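PDB 3KF6: protein stn1 from Schizosaccharomyces pombe, which interacts with Ten1 in a telomeric complex, binds single-stranded telomeric DNA and is required for telomere maintenance. Local coordinates for residues S24-I29 and S114-I119; I50-Y55 and M76-V81. One frame throughout, in Å; residues are numbered along the deposited sequence.

Both contacts belong to the N-terminal OB-fold part of a longer protein, and their centres lie about 9 Å apart. The segments follow one another as 24-29, 50-55, 76-81 and 114-119, so contact 2 falls wholly between the two halves of contact 1. Strands 77-83 and 117-120 are parallel neighbours in the sheet, and a probable hydrogen bond joins Val81 N to Leu118 O (2.7 Å). Ile29 CD1 packs on Ile50 CD1 at 3.6 Å, joining the turn after helix 23-26 to strand 49-62. Contact 2 thus builds the barrel core, while contact 1 packs the N-terminal element beside the place where the two parallel strands meet.

Contact 1: residues S24-I29 and S114-I119; sequences SDVHKI and SEVELI
The short helix and turn ahead of the OB barrel meet the chain entering strand 117-120 through Val26 and His27, which pack on Val116 and Glu115. The closest approach lies between ring and methyl: His27 ND1 is 3.5 Å from Val116 CG1, and His27 CE1 stands 3.8 Å from the same carbon. This methyl comes in obliquely to the imidazole. With chi1 at 62°, Val116 CG1 is set between its own backbone N and carbonyl carbon, and that rotation turns it onto the ring. The same methyl also reaches Val26, whose CG1 lies 4.3 Å away, while Val26 O is 4.1 Å from Val116 CG1. One branch of Val116 therefore packs against two successive residues, Val26 and His27.

Glu115 uses its aliphatic part. Its CG meets the edge of the imidazole, near the ring plane, 4.0 Å from His27 CE1, and the chain continues extended to a carboxylate turned 51° from the ring. Glu115 OE2 remains 5.0 Å from His27 NE2, too far for a direct polar contact. The polar end of the histidine is engaged elsewhere, for His27 NE2 donates a hydrogen bond to Val77 O. That bond, with the methyl and CG contacts, probably holds the ring's orientation, and it ties the turn to strand 77-83.

The backbone of the turn is itself ordered: Val26 to Ile29 forms a type I beta turn, closed by Ile29 N to Val26 O at 3.2 Å. Asp25 adds a salt bridge to Lys143 of helix 130-153. An N-terminal helix-turn element is thus packed beside the seam of an OB barrel, where the parallel pairing of strands 77-83 and 117-120 closes the cylinder, the hallmark of that fold.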
ATOM      1  N   SER A  24       7.302  -2.443  -5.914  1.00 15.56           N
ATOM      2  CA  SER A  24       8.743  -2.307  -6.087  1.00 16.69           C
ATOM      3  C   SER A  24       9.236  -3.262  -7.181  1.00 16.61           C
ATOM      4  O   SER A  24      10.157  -2.933  -7.924  1.00 18.15           O
ATOM      5  CB  SER A  24       9.471  -2.595  -4.775  1.00 17.48           C
ATOM      6  OG  SER A  24       9.229  -3.918  -4.342  1.00 19.31           O
ATOM      7  N   ASP A  25       8.618  -4.436  -7.286  1.00 16.93           N
ATOM      8  CA  ASP A  25       9.022  -5.405  -8.304  1.00 16.77           C
ATOM      9  C   ASP A  25       8.504  -5.004  -9.679  1.00 17.86           C
ATOM     10  O   ASP A  25       9.133  -5.294 -10.704  1.00 18.43           O
ATOM     11  CB  ASP A  25       8.535  -6.814  -7.936  1.00 16.29           C
ATOM     12  CG  ASP A  25       9.285  -7.389  -6.745  1.00 19.44           C
ATOM     13  OD1 ASP A  25      10.520  -7.198  -6.683  1.00 19.11           O
ATOM     14  OD2 ASP A  25       8.653  -8.035  -5.881  1.00 18.96           O
ATOM     15  N   VAL A  26       7.356  -4.336  -9.710  1.00 18.68           N
ATOM     16  CA  VAL A  26       6.802  -3.878 -10.981  1.00 17.51           C
ATOM     17  C   VAL A  26       7.814  -2.910 -11.602  1.00 19.86           C
ATOM     18  O   VAL A  26       8.082  -2.965 -12.805  1.00 19.92           O
ATOM     19  CB  VAL A  26       5.436  -3.174 -10.769  1.00 16.91           C
ATOM     20  CG1 VAL A  26       4.939  -2.570 -12.078  1.00 19.06           C
ATOM     21  CG2 VAL A  26       4.419  -4.179 -10.259  1.00 17.98           C
ATOM     22  N   HIS A  27       8.393  -2.047 -10.772  1.00 19.54           N
ATOM     23  CA  HIS A  27       9.386  -1.076 -11.239  1.00 21.00           C
ATOM     24  C   HIS A  27      10.705  -1.725 -11.647  1.00 22.68           C
ATOM     25  O   HIS A  27      11.600  -1.051 -12.159  1.00 23.05           O
ATOM     26  CB  HIS A  27       9.651  -0.023 -10.155  1.00 19.81           C
ATOM     27  CG  HIS A  27       8.588   1.027 -10.060  1.00 20.49           C
ATOM     28  ND1 HIS A  27       8.473   2.056 -10.973  1.00 21.10           N
ATOM     29  CD2 HIS A  27       7.580   1.201  -9.170  1.00 18.75           C
ATOM     30  CE1 HIS A  27       7.441   2.815 -10.649  1.00 21.54           C
ATOM     31  NE2 HIS A  27       6.882   2.318  -9.559  1.00 21.22           N
ATOM     32  N   LYS A  28      10.822  -3.032 -11.427  1.00 23.13           N
ATOM     33  CA  LYS A  28      12.044  -3.750 -11.781  1.00 25.56           C
ATOM     34  C   LYS A  28      11.899  -4.573 -13.055  1.00 26.35           C
ATOM     35  O   LYS A  28      12.859  -5.193 -13.516  1.00 27.28           O
ATOM     36  CB  LYS A  28      12.477  -4.655 -10.625  1.00 26.03           C
ATOM     37  CG  LYS A  28      13.007  -3.889  -9.428  1.00 28.57           C
ATOM     38  CD  LYS A  28      13.387  -4.824  -8.294  1.00 30.86           C
ATOM     39  CE  LYS A  28      13.862  -4.041  -7.080  1.00 32.79           C
ATOM     40  NZ  LYS A  28      14.148  -4.925  -5.916  1.00 36.11           N
ATOM     41  N   ILE A  29      10.697  -4.589 -13.620  1.00 25.24           N
ATOM     42  CA  ILE A  29      10.458  -5.332 -14.851  1.00 27.03           C
ATOM     43  C   ILE A  29      11.273  -4.678 -15.962  1.00 28.79           C
ATOM     44  O   ILE A  29      11.307  -3.454 -16.078  1.00 29.22           O
ATOM     45  CB  ILE A  29       8.965  -5.317 -15.242  1.00 25.51           C
ATOM     46  CG1 ILE A  29       8.137  -6.050 -14.181  1.00 24.43           C
ATOM     47  CG2 ILE A  29       8.771  -5.984 -16.606  1.00 26.15           C
ATOM     48  CD1 ILE A  29       6.637  -5.926 -14.379  1.00 22.99           C
ATOM     49  N   SER A 114       9.916   6.717 -18.943  1.00 31.01           N
ATOM     50  CA  SER A 114      10.957   6.079 -18.145  1.00 29.76           C
ATOM     51  C   SER A 114      10.372   5.435 -16.890  1.00 29.52           C
ATOM     52  O   SER A 114      10.938   4.483 -16.356  1.00 30.86           O
ATOM     53  CB  SER A 114      12.033   7.096 -17.755  1.00 30.35           C
ATOM     54  OG  SER A 114      11.505   8.106 -16.914  1.00 31.33           O
ATOM     55  N   GLU A 115       9.246   5.960 -16.419  1.00 30.07           N
ATOM     56  CA  GLU A 115       8.585   5.407 -15.243  1.00 30.62           C
ATOM     57  C   GLU A 115       7.409   4.564 -15.710  1.00 29.46           C
ATOM     58  O   GLU A 115       6.515   5.061 -16.394  1.00 28.10           O
ATOM     59  CB  GLU A 115       8.068   6.520 -14.323  1.00 33.33           C
ATOM     60  CG  GLU A 115       7.480   6.003 -13.013  1.00 37.32           C
ATOM     61  CD  GLU A 115       6.845   7.096 -12.177  1.00 40.37           C
ATOM     62  OE1 GLU A 115       7.375   8.227 -12.172  1.00 43.19           O
ATOM     63  OE2 GLU A 115       5.817   6.826 -11.518  1.00 42.43           O
ATOM     64  N   VAL A 116       7.425   3.283 -15.354  1.00 27.43           N
ATOM     65  CA  VAL A 116       6.352   2.374 -15.727  1.00 27.57           C
ATOM     66  C   VAL A 116       5.079   2.780 -14.994  1.00 26.37           C
ATOM     67  O   VAL A 116       5.135   3.361 -13.913  1.00 25.18           O
ATOM     68  CB  VAL A 116       6.703   0.914 -15.348  1.00 28.71           C
ATOM     69  CG1 VAL A 116       6.870   0.796 -13.847  1.00 29.43           C
ATOM     70  CG2 VAL A 116       5.619  -0.035 -15.842  1.00 32.16           C
ATOM     71  N   GLU A 117       3.938   2.489 -15.604  1.00 24.57           N
ATOM     72  CA  GLU A 117       2.643   2.794 -15.012  1.00 24.87           C
ATOM     73  C   GLU A 117       1.725   1.621 -15.299  1.00 22.87           C
ATOM     74  O   GLU A 117       2.049   0.756 -16.108  1.00 22.36           O
ATOM     75  CB  GLU A 117       2.061   4.084 -15.602  1.00 29.12           C
ATOM     76  CG  GLU A 117       2.130   4.168 -17.116  1.00 34.74           C
ATOM     77  CD  GLU A 117       1.430   5.398 -17.667  1.00 35.95           C
ATOM     78  OE1 GLU A 117       1.615   6.497 -17.102  1.00 36.19           O
ATOM     79  OE2 GLU A 117       0.699   5.264 -18.672  1.00 40.62           O
ATOM     80  N   LEU A 118       0.587   1.577 -14.622  1.00 19.99           N
ATOM     81  CA  LEU A 118      -0.347   0.483 -14.820  1.00 19.59           C
ATOM     82  C   LEU A 118      -1.644   1.005 -15.419  1.00 18.74           C
ATOM     83  O   LEU A 118      -2.271   1.900 -14.856  1.00 19.43           O
ATOM     84  CB  LEU A 118      -0.628  -0.197 -13.472  1.00 19.75           C
ATOM     85  CG  LEU A 118      -1.576  -1.397 -13.455  1.00 21.74           C
ATOM     86  CD1 LEU A 118      -0.940  -2.567 -14.180  1.00 24.66           C
ATOM     87  CD2 LEU A 118      -1.877  -1.773 -12.002  1.00 21.55           C
ATOM     88  N   ILE A 119      -2.033   0.463 -16.571  1.00 18.18           N
ATOM     89  CA  ILE A 119      -3.281   0.874 -17.198  1.00 18.70           C
ATOM     90  C   ILE A 119      -4.325  -0.086 -16.652  1.00 17.20           C
ATOM     91  O   ILE A 119      -4.304  -1.280 -16.951  1.00 19.06           O
ATOM     92  CB  ILE A 119      -3.226   0.747 -18.736  1.00 20.03           C
ATOM     93  CG1 ILE A 119      -2.011   1.501 -19.291  1.00 24.84           C
ATOM     94  CG2 ILE A 119      -4.535   1.262 -19.339  1.00 21.35           C
ATOM     95  CD1 ILE A 119      -1.975   2.982 -18.968  1.00 27.87           C
TER

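Contact 2: residues I50-Y55 and M76-V81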
ATOM      1  N   ILE A  50      -0.836  -7.671 -14.730  1.00 20.06           N
ATOM      2  CA  ILE A  50      -0.448  -7.647 -13.320  1.00 19.78           C
ATOM      3  C   ILE A  50      -1.565  -7.181 -12.389  1.00 17.94           C
ATOM      4  O   ILE A  50      -2.478  -6.463 -12.801  1.00 18.02           O
ATOM      5  CB  ILE A  50       0.755  -6.689 -13.132  1.00 21.75           C
ATOM      6  CG1 ILE A  50       1.921  -7.152 -14.006  1.00 22.28           C
ATOM      7  CG2 ILE A  50       1.170  -6.628 -11.671  1.00 27.03           C
ATOM      8  CD1 ILE A  50       3.070  -6.181 -14.038  1.00 27.57           C
ATOM      9  N   GLN A  51      -1.476  -7.592 -11.126  1.00 17.00           N
ATOM     10  CA  GLN A  51      -2.445  -7.187 -10.116  1.00 16.57           C
ATOM     11  C   GLN A  51      -1.662  -6.594  -8.944  1.00 16.57           C
ATOM     12  O   GLN A  51      -0.661  -7.168  -8.508  1.00 17.53           O
ATOM     13  CB  GLN A  51      -3.248  -8.390  -9.617  1.00 17.08           C
ATOM     14  CG  GLN A  51      -4.371  -8.024  -8.648  1.00 19.55           C
ATOM     15  CD  GLN A  51      -4.850  -9.217  -7.837  1.00 21.09           C
ATOM     16  OE1 GLN A  51      -4.123  -9.736  -6.990  1.00 22.26           O
ATOM     17  NE2 GLN A  51      -6.075  -9.662  -8.098  1.00 23.45           N
ATOM     18  N   ILE A  52      -2.108  -5.444  -8.450  1.00 15.61           N
ATOM     19  CA  ILE A  52      -1.458  -4.813  -7.310  1.00 15.99           C
ATOM     20  C   ILE A  52      -2.513  -4.457  -6.269  1.00 16.03           C
ATOM     21  O   ILE A  52      -3.700  -4.329  -6.589  1.00 14.23           O
ATOM     22  CB  ILE A  52      -0.649  -3.539  -7.718  1.00 15.34           C
ATOM     23  CG1 ILE A  52      -1.557  -2.478  -8.350  1.00 17.73           C
ATOM     24  CG2 ILE A  52       0.450  -3.918  -8.699  1.00 16.28           C
ATOM     25  CD1 ILE A  52      -2.148  -1.516  -7.361  1.00 20.15           C
ATOM     26  N   VAL A  53      -2.080  -4.332  -5.017  1.00 14.89           N
ATOM     27  CA  VAL A  53      -2.988  -4.000  -3.927  1.00 14.45           C
ATOM     28  C   VAL A  53      -2.314  -3.010  -2.989  1.00 14.83           C
ATOM     29  O   VAL A  53      -1.199  -3.254  -2.520  1.00 15.93           O
ATOM     30  CB  VAL A  53      -3.365  -5.254  -3.095  1.00 13.71           C
ATOM     31  CG1 VAL A  53      -4.206  -4.837  -1.897  1.00 14.63           C
ATOM     32  CG2 VAL A  53      -4.133  -6.253  -3.951  1.00 14.51           C
ATOM     33  N   GLY A  54      -2.990  -1.904  -2.702  1.00 14.32           N
ATOM     34  CA  GLY A  54      -2.406  -0.910  -1.817  1.00 13.62           C
ATOM     35  C   GLY A  54      -3.377   0.216  -1.537  1.00 15.08           C
ATOM     36  O   GLY A  54      -4.501   0.195  -2.037  1.00 14.98           O
ATOM     37  N   TYR A  55      -2.967   1.194  -0.737  1.00 13.96           N
ATOM     38  CA  TYR A  55      -3.864   2.306  -0.431  1.00 14.71           C
ATOM     39  C   TYR A  55      -3.595   3.471  -1.378  1.00 15.33           C
ATOM     40  O   TYR A  55      -2.499   3.600  -1.924  1.00 14.88           O
ATOM     41  CB  TYR A  55      -3.715   2.761   1.035  1.00 15.85           C
ATOM     42  CG  TYR A  55      -2.418   3.470   1.368  1.00 15.97           C
ATOM     43  CD1 TYR A  55      -1.296   2.756   1.799  1.00 15.23           C
ATOM     44  CD2 TYR A  55      -2.301   4.853   1.215  1.00 16.28           C
ATOM     45  CE1 TYR A  55      -0.080   3.406   2.063  1.00 15.09           C
ATOM     46  CE2 TYR A  55      -1.092   5.512   1.476  1.00 16.90           C
ATOM     47  CZ  TYR A  55       0.010   4.780   1.893  1.00 16.92           C
ATOM     48  OH  TYR A  55       1.212   5.424   2.094  1.00 17.31           O
ATOM     49  N   MET A  76       8.187   1.677  -3.208  1.00 14.58           N
ATOM     50  CA  MET A  76       7.877   2.471  -4.392  1.00 15.38           C
ATOM     51  C   MET A  76       6.367   2.577  -4.533  1.00 15.80           C
ATOM     52  O   MET A  76       5.637   1.708  -4.052  1.00 15.97           O
ATOM     53  CB  MET A  76       8.440   1.801  -5.652  1.00 18.95           C
ATOM     54  CG  MET A  76       9.956   1.778  -5.724  1.00 22.24           C
ATOM     55  SD  MET A  76      10.607   3.419  -6.041  1.00 27.01           S
ATOM     56  CE  MET A  76      10.591   3.427  -7.846  1.00 28.70           C
ATOM     57  N   VAL A  77       5.898   3.649  -5.167  1.00 15.21           N
ATOM     58  CA  VAL A  77       4.464   3.800  -5.409  1.00 14.70           C
ATOM     59  C   VAL A  77       4.252   3.606  -6.908  1.00 15.66           C
ATOM     60  O   VAL A  77       5.202   3.664  -7.690  1.00 16.19           O
ATOM     61  CB  VAL A  77       3.912   5.186  -4.990  1.00 15.58           C
ATOM     62  CG1 VAL A  77       4.122   5.403  -3.496  1.00 18.53           C
ATOM     63  CG2 VAL A  77       4.575   6.294  -5.809  1.00 16.94           C
ATOM     64  N   LEU A  78       3.008   3.374  -7.306  1.00 14.46           N
ATOM     65  CA  LEU A  78       2.706   3.146  -8.709  1.00 15.54           C
ATOM     66  C   LEU A  78       1.544   4.001  -9.201  1.00 14.38           C
ATOM     67  O   LEU A  78       0.514   4.101  -8.540  1.00 14.46           O
ATOM     68  CB  LEU A  78       2.367   1.667  -8.921  1.00 18.04           C
ATOM     69  CG  LEU A  78       2.091   1.199 -10.355  1.00 16.56           C
ATOM     70  CD1 LEU A  78       3.361   1.299 -11.181  1.00 19.42           C
ATOM     71  CD2 LEU A  78       1.585  -0.242 -10.334  1.00 16.66           C
ATOM     72  N   ARG A  79       1.720   4.616 -10.367  1.00 14.52           N
ATOM     73  CA  ARG A  79       0.662   5.418 -10.957  1.00 16.17           C
ATOM     74  C   ARG A  79      -0.252   4.451 -11.702  1.00 15.22           C
ATOM     75  O   ARG A  79       0.208   3.690 -12.555  1.00 18.05           O
ATOM     76  CB  ARG A  79       1.245   6.445 -11.933  1.00 19.93           C
ATOM     77  CG  ARG A  79       1.688   7.749 -11.287  1.00 25.35           C
ATOM     78  CD  ARG A  79       2.339   8.656 -12.332  1.00 32.96           C
ATOM     79  NE  ARG A  79       2.455  10.047 -11.897  1.00 40.39           N
ATOM     80  CZ  ARG A  79       1.453  10.923 -11.895  1.00 43.27           C
ATOM     81  NH1 ARG A  79       0.244  10.565 -12.306  1.00 44.41           N
ATOM     82  NH2 ARG A  79       1.665  12.168 -11.490  1.00 45.41           N
ATOM     83  N   VAL A  80      -1.535   4.472 -11.358  1.00 14.93           N
ATOM     84  CA  VAL A  80      -2.533   3.606 -11.982  1.00 16.33           C
ATOM     85  C   VAL A  80      -3.430   4.488 -12.842  1.00 16.85           C
ATOM     86  O   VAL A  80      -4.126   5.368 -12.336  1.00 16.58           O
ATOM     87  CB  VAL A  80      -3.376   2.881 -10.908  1.00 16.08           C
ATOM     88  CG1 VAL A  80      -4.454   2.017 -11.565  1.00 18.72           C
ATOM     89  CG2 VAL A  80      -2.463   2.026 -10.047  1.00 17.48           C
ATOM     90  N   VAL A  81      -3.408   4.233 -14.148  1.00 17.06           N
ATOM     91  CA  VAL A  81      -4.160   5.022 -15.112  1.00 19.04           C
ATOM     92  C   VAL A  81      -5.512   4.464 -15.534  1.00 17.86           C
ATOM     93  O   VAL A  81      -5.625   3.304 -15.931  1.00 19.90           O
ATOM     94  CB  VAL A  81      -3.319   5.226 -16.385  1.00 19.53           C
ATOM     95  CG1 VAL A  81      -4.064   6.101 -17.373  1.00 22.41           C
ATOM     96  CG2 VAL A  81      -1.977   5.826 -16.022  1.00 21.01           C
TER
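Ile52 reaches inward from strand 49-62 and meets Leu78 and Val80 of strand 77-83, and its course from CB outward accounts for the whole contact. Ile52 CB itself stands back, 4.8 Å from Leu78 CD2, and directs both of its branches toward the opposing strand. The short branch ends at CG2, which touches Leu78 CD2 at 4.2 Å. The longer branch begins at CG1, placed between the backbone N and the carbonyl carbon (chi1 60°), and passes the same leucine methyl at 4.3 Å. From there CD1 continues to Val80 CG2, a looser approach of 4.5 Å. The isoleucine thus straddles Leu78 CD2 with its two branches and uses its tip for the valine two residues further on.

Leu78 arrives from the far side with CG anti to its backbone N (chi1 -177°), an extended course that carries CD2 toward the isoleucine; the two side chains cross at a slant. Leu78 and Val80, alternate residues of one strand, both point inward, as a strand lining an interior requires.

The backbones stay well apart. The nearest CA atoms, those of Ile52 and Leu78, are 9.1 Å from each other, so this is side-chain packing between strands that do not pair directly. Strand 65-71 lies between them in the sheet, pairing antiparallel with each, and its Val70 touches both Ile52 and Val80. Leu118 of strand 117-120 reaches Ile52 and Leu78, while Val105 of strand 102-110 packs on Val80. Apolar residues from all these strands pack round a contact whose centre lies about 4 Å from the centre of the chain, an arrangement characteristic of the hydrophobic core of a curled, closed OB-fold beta barrel.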